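Local coordinates for maternal effect protein oskar (Drosophila melanogaster, PDB 5A4A), which probably binds RNA through its SGNH hydrolase-like OSK domain and serves as a maternal inducer of the germ plasm, at residues N8-A20 / C43-C57. Sequence-based numbering, arbitrary orientation.
Sequences NDSLLTINSDYDA and CRFRRHERVLQSGLC. With SO4 (sulfate ion), chain E; SO4 (sulfate ion), chain F.
The guanidinium of R46 plugs the hollow formed where residues 8-20 curve from the 3-10 turn 9-11 round to D19. It grips the D19 carboxylate side-on: NE meets OD1 at 2.9 Å in the guanidinium plane, NH2 meets OD2, and the two flat groups are turned 31° apart. The same NH2 also reaches the carbonyl oxygen of T13, while NH1 gives a bond of 3.0 Å to S10 O, approached from above its carbonyl plane. A bend at chi2 (-66°) followed by an extended chi3 turns the arginine tip into this ring of acceptors. A lysine in its place would probably leave part of the D19 carboxylate and of the S10 and T13 carbonyls without a mate, letting the loop shift. D19 is steadied further by N15 N, which bonds to OD2.

Next to this plug, D19 CB, 3.6 Å from G55 CA, and the CG2 branch of I14 close on the bare CA of G55, whose phi is positive (60°). I14 CD1 rides against L56 at about a right angle, and A20 CB pushes between C43 CB and C57 SG, 3.8 Å from the sulfur. Nearer the surface, the Y18 ring lies alongside R44, its CD1 edge near CG, while R44 N bonds to Y18 O.

At the other end, N8 ND2 bridges E49 OE2 (2.8 Å) and a sulfate, probably from the crystallisation liquor, which H48 and R46 also bind. A side-on arginine-aspartate salt bridge, with two backbone carbonyls round it, thus joins the loop before strand 21-22 to the type II' turn S54-C57, which links strands 53-54 and 56-58 and presents G55 to D19; strand 56-58 runs parallel to 25-29 in the mixed sheet of the SGNH hydrolase-like OSK domain.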
# COMPACT_ATOMS: atom_id res chain seq x y z
N ASN A 8 8.39 -8.64 -18.00
CA ASN A 8 7.88 -7.66 -18.94
C ASN A 8 8.65 -6.33 -18.81
O ASN A 8 8.59 -5.69 -17.79
CB ASN A 8 6.38 -7.47 -18.67
CG ASN A 8 5.73 -6.51 -19.63
OD1 ASN A 8 6.34 -6.05 -20.59
ND2 ASN A 8 4.47 -6.18 -19.37
N ASP A 9 9.36 -5.94 -19.86
CA ASP A 9 10.14 -4.68 -19.84
C ASP A 9 9.28 -3.46 -19.52
O ASP A 9 9.76 -2.47 -18.94
CB ASP A 9 10.86 -4.49 -21.18
CG ASP A 9 11.72 -3.24 -21.21
OD1 ASP A 9 12.78 -3.25 -20.55
OD2 ASP A 9 11.36 -2.27 -21.90
N SER A 10 8.00 -3.53 -19.89
CA SER A 10 7.07 -2.43 -19.64
C SER A 10 6.92 -2.12 -18.16
O SER A 10 6.49 -1.02 -17.79
CB SER A 10 5.71 -2.74 -20.25
OG SER A 10 5.80 -2.88 -21.65
N LEU A 11 7.24 -3.08 -17.30
CA LEU A 11 7.12 -2.87 -15.86
C LEU A 11 8.16 -1.88 -15.33
O LEU A 11 8.00 -1.31 -14.25
CB LEU A 11 7.22 -4.21 -15.11
CG LEU A 11 6.07 -5.20 -15.31
CD1 LEU A 11 6.41 -6.55 -14.69
CD2 LEU A 11 4.77 -4.66 -14.72
N LEU A 12 9.22 -1.65 -16.10
CA LEU A 12 10.32 -0.81 -15.64
C LEU A 12 9.96 0.67 -15.68
O LEU A 12 10.59 1.49 -15.02
CB LEU A 12 11.56 -1.05 -16.50
CG LEU A 12 12.32 -2.36 -16.25
CD1 LEU A 12 13.22 -2.68 -17.42
CD2 LEU A 12 13.15 -2.26 -14.99
N THR A 13 8.94 1.00 -16.45
CA THR A 13 8.58 2.40 -16.66
C THR A 13 7.16 2.66 -16.18
O THR A 13 6.24 1.93 -16.54
CB THR A 13 8.67 2.77 -18.14
OG1 THR A 13 10.02 2.60 -18.58
CG2 THR A 13 8.25 4.23 -18.35
N ILE A 14 7.00 3.68 -15.36
CA ILE A 14 5.66 4.09 -14.99
C ILE A 14 5.40 5.49 -15.51
O ILE A 14 6.34 6.25 -15.79
CB ILE A 14 5.41 3.96 -13.48
CG1 ILE A 14 6.36 4.85 -12.68
CG2 ILE A 14 5.57 2.50 -13.05
CD1 ILE A 14 6.08 4.81 -11.19
N ASN A 15 4.13 5.82 -15.67
CA ASN A 15 3.73 7.07 -16.29
C ASN A 15 2.42 7.52 -15.67
O ASN A 15 1.46 6.75 -15.60
CB ASN A 15 3.55 6.85 -17.80
CG ASN A 15 3.26 8.13 -18.56
OD1 ASN A 15 2.76 9.11 -18.01
ND2 ASN A 15 3.56 8.12 -19.85
N SER A 16 2.38 8.77 -15.21
CA SER A 16 1.18 9.29 -14.55
C SER A 16 -0.06 9.36 -15.45
O SER A 16 -1.17 9.51 -14.95
CB SER A 16 1.47 10.66 -13.92
OG SER A 16 1.66 11.64 -14.92
N ASP A 17 0.12 9.23 -16.76
CA ASP A 17 -1.02 9.22 -17.67
C ASP A 17 -1.93 8.01 -17.47
O ASP A 17 -3.13 8.09 -17.72
CB ASP A 17 -0.56 9.26 -19.14
CG ASP A 17 -0.07 10.64 -19.56
OD1 ASP A 17 -0.37 11.62 -18.85
OD2 ASP A 17 0.61 10.73 -20.60
N TYR A 18 -1.35 6.89 -17.01
CA TYR A 18 -2.06 5.62 -16.90
C TYR A 18 -1.86 4.92 -15.56
O TYR A 18 -2.71 4.15 -15.13
CB TYR A 18 -1.60 4.67 -18.01
CG TYR A 18 -1.74 5.25 -19.40
CD1 TYR A 18 -2.98 5.36 -20.00
CD2 TYR A 18 -0.62 5.68 -20.11
CE1 TYR A 18 -3.12 5.89 -21.27
CE2 TYR A 18 -0.75 6.22 -21.38
CZ TYR A 18 -2.00 6.32 -21.96
OH TYR A 18 -2.14 6.84 -23.22
N ASP A 19 -0.72 5.15 -14.93
CA ASP A 19 -0.39 4.45 -13.68
C ASP A 19 -0.81 5.23 -12.44
O ASP A 19 -1.06 6.43 -12.50
CB ASP A 19 1.10 4.12 -13.62
CG ASP A 19 1.53 3.16 -14.72
OD1 ASP A 19 0.84 2.15 -14.96
OD2 ASP A 19 2.56 3.43 -15.36
N ALA A 20 -0.90 4.53 -11.31
CA ALA A 20 -1.42 5.12 -10.08
C ALA A 20 -0.49 6.20 -9.56
O ALA A 20 0.64 5.92 -9.20
CB ALA A 20 -1.62 4.04 -9.02
N CYS A 43 -6.76 6.00 -12.57
CA CYS A 43 -5.72 5.07 -13.02
C CYS A 43 -6.28 4.00 -13.95
O CYS A 43 -7.48 3.73 -13.95
CB CYS A 43 -4.94 4.46 -11.84
SG CYS A 43 -5.68 3.02 -11.05
N ARG A 44 -5.39 3.40 -14.74
CA ARG A 44 -5.74 2.33 -15.67
C ARG A 44 -4.97 1.08 -15.26
O ARG A 44 -3.89 1.18 -14.68
CB ARG A 44 -5.34 2.73 -17.09
CG ARG A 44 -5.97 4.02 -17.58
CD ARG A 44 -7.47 3.86 -17.78
NE ARG A 44 -7.75 2.83 -18.77
CZ ARG A 44 -7.68 3.02 -20.09
NH1 ARG A 44 -7.33 4.21 -20.57
NH2 ARG A 44 -7.95 2.02 -20.91
N PHE A 45 -5.50 -0.09 -15.59
CA PHE A 45 -4.82 -1.33 -15.21
C PHE A 45 -3.87 -1.76 -16.33
O PHE A 45 -4.14 -1.51 -17.49
CB PHE A 45 -5.84 -2.44 -14.93
CG PHE A 45 -6.77 -2.15 -13.78
CD1 PHE A 45 -6.27 -1.74 -12.55
CD2 PHE A 45 -8.14 -2.26 -13.94
CE1 PHE A 45 -7.13 -1.45 -11.49
CE2 PHE A 45 -9.01 -1.99 -12.88
CZ PHE A 45 -8.49 -1.58 -11.65
N ARG A 46 -2.76 -2.39 -15.97
CA ARG A 46 -1.82 -2.88 -16.98
C ARG A 46 -2.45 -4.03 -17.76
O ARG A 46 -2.90 -5.01 -17.16
CB ARG A 46 -0.53 -3.36 -16.34
CG ARG A 46 0.30 -2.22 -15.72
CD ARG A 46 0.80 -1.31 -16.83
NE ARG A 46 1.65 -0.23 -16.34
CZ ARG A 46 2.98 -0.24 -16.44
NH1 ARG A 46 3.59 -1.28 -16.99
NH2 ARG A 46 3.68 0.79 -15.97
N ARG A 47 -2.46 -3.94 -19.09
CA ARG A 47 -3.26 -4.92 -19.83
C ARG A 47 -2.64 -6.31 -19.97
O ARG A 47 -3.36 -7.28 -20.19
CB ARG A 47 -3.74 -4.35 -21.18
CG ARG A 47 -2.71 -3.65 -22.02
CD ARG A 47 -3.38 -2.69 -23.04
NE ARG A 47 -3.47 -1.31 -22.57
N HIS A 48 -1.33 -6.42 -19.81
CA HIS A 48 -0.66 -7.70 -20.08
C HIS A 48 -0.35 -8.54 -18.85
O HIS A 48 0.21 -9.63 -18.98
CB HIS A 48 0.62 -7.47 -20.90
CG HIS A 48 0.39 -6.73 -22.17
ND1 HIS A 48 1.10 -5.60 -22.52
CD2 HIS A 48 -0.51 -6.92 -23.17
CE1 HIS A 48 0.67 -5.15 -23.68
NE2 HIS A 48 -0.31 -5.93 -24.10
N GLU A 49 -0.73 -8.05 -17.68
CA GLU A 49 -0.52 -8.79 -16.44
C GLU A 49 -1.79 -9.44 -15.92
O GLU A 49 -2.84 -8.79 -15.84
CB GLU A 49 0.08 -7.90 -15.34
CG GLU A 49 1.59 -7.75 -15.42
CD GLU A 49 2.02 -6.84 -16.54
OE1 GLU A 49 1.56 -5.68 -16.58
OE2 GLU A 49 2.81 -7.27 -17.40
N ARG A 50 -1.69 -10.72 -15.56
CA ARG A 50 -2.81 -11.48 -15.01
C ARG A 50 -3.32 -10.85 -13.73
O ARG A 50 -4.53 -10.69 -13.53
CB ARG A 50 -2.36 -12.91 -14.70
CG ARG A 50 -1.94 -13.70 -15.90
CD ARG A 50 -1.70 -15.16 -15.57
NE ARG A 50 -0.49 -15.39 -14.78
CZ ARG A 50 0.75 -15.35 -15.28
NH1 ARG A 50 0.94 -15.08 -16.56
NH2 ARG A 50 1.79 -15.58 -14.49
N VAL A 51 -2.38 -10.51 -12.86
CA VAL A 51 -2.69 -9.91 -11.57
C VAL A 51 -2.90 -8.42 -11.79
O VAL A 51 -2.12 -7.76 -12.47
CB VAL A 51 -1.56 -10.18 -10.56
CG1 VAL A 51 -1.75 -9.35 -9.29
CG2 VAL A 51 -1.50 -11.67 -10.23
N LEU A 52 -3.98 -7.90 -11.22
CA LEU A 52 -4.38 -6.52 -11.46
C LEU A 52 -3.34 -5.59 -10.86
O LEU A 52 -2.92 -5.77 -9.72
CB LEU A 52 -5.70 -6.25 -10.76
CG LEU A 52 -6.70 -5.30 -11.38
CD1 LEU A 52 -7.09 -5.82 -12.77
CD2 LEU A 52 -7.91 -5.21 -10.49
N GLN A 53 -2.93 -4.59 -11.63
CA GLN A 53 -1.99 -3.61 -11.12
C GLN A 53 -2.02 -2.35 -11.96
O GLN A 53 -2.51 -2.35 -13.09
CB GLN A 53 -0.57 -4.19 -11.11
CG GLN A 53 -0.09 -4.70 -12.48
CD GLN A 53 1.05 -5.69 -12.34
OE1 GLN A 53 2.22 -5.31 -12.30
NE2 GLN A 53 0.70 -6.98 -12.24
N SER A 54 -1.49 -1.27 -11.39
CA SER A 54 -1.37 0.01 -12.08
C SER A 54 -0.16 0.66 -11.48
O SER A 54 -0.19 1.03 -10.31
CB SER A 54 -2.59 0.89 -11.81
OG SER A 54 -2.49 2.13 -12.48
N GLY A 55 0.92 0.77 -12.25
CA GLY A 55 2.17 1.28 -11.72
C GLY A 55 2.68 0.42 -10.57
O GLY A 55 2.76 -0.80 -10.69
N LEU A 56 3.02 1.07 -9.46
CA LEU A 56 3.55 0.37 -8.29
C LEU A 56 2.45 -0.10 -7.33
O LEU A 56 2.74 -0.57 -6.23
CB LEU A 56 4.56 1.26 -7.55
CG LEU A 56 5.70 1.80 -8.43
CD1 LEU A 56 6.60 2.74 -7.64
CD2 LEU A 56 6.52 0.66 -9.02
N CYS A 57 1.19 0.02 -7.74
CA CYS A 57 0.08 -0.58 -7.01
C CYS A 57 -0.29 -1.92 -7.62
O CYS A 57 -0.76 -1.97 -8.75
CB CYS A 57 -1.16 0.33 -7.02
SG CYS A 57 -0.94 1.81 -5.98
S SO4 E . 1.91 -3.69 -19.59
O1 SO4 E . 0.64 -4.37 -19.46
O2 SO4 E . 2.71 -4.33 -20.64
O3 SO4 E . 1.68 -2.29 -19.93
O4 SO4 E . 2.65 -3.76 -18.35
S SO4 F . -8.63 -0.62 -17.98
O1 SO4 F . -10.06 -0.45 -17.78
O2 SO4 F . -8.23 -1.96 -17.59
O3 SO4 F . -8.32 -0.39 -19.39
O4 SO4 F . -7.89 0.35 -17.17
O HOH W 1 -1.52 1.09 -16.02
O HOH W 2 2.51 3.85 -9.15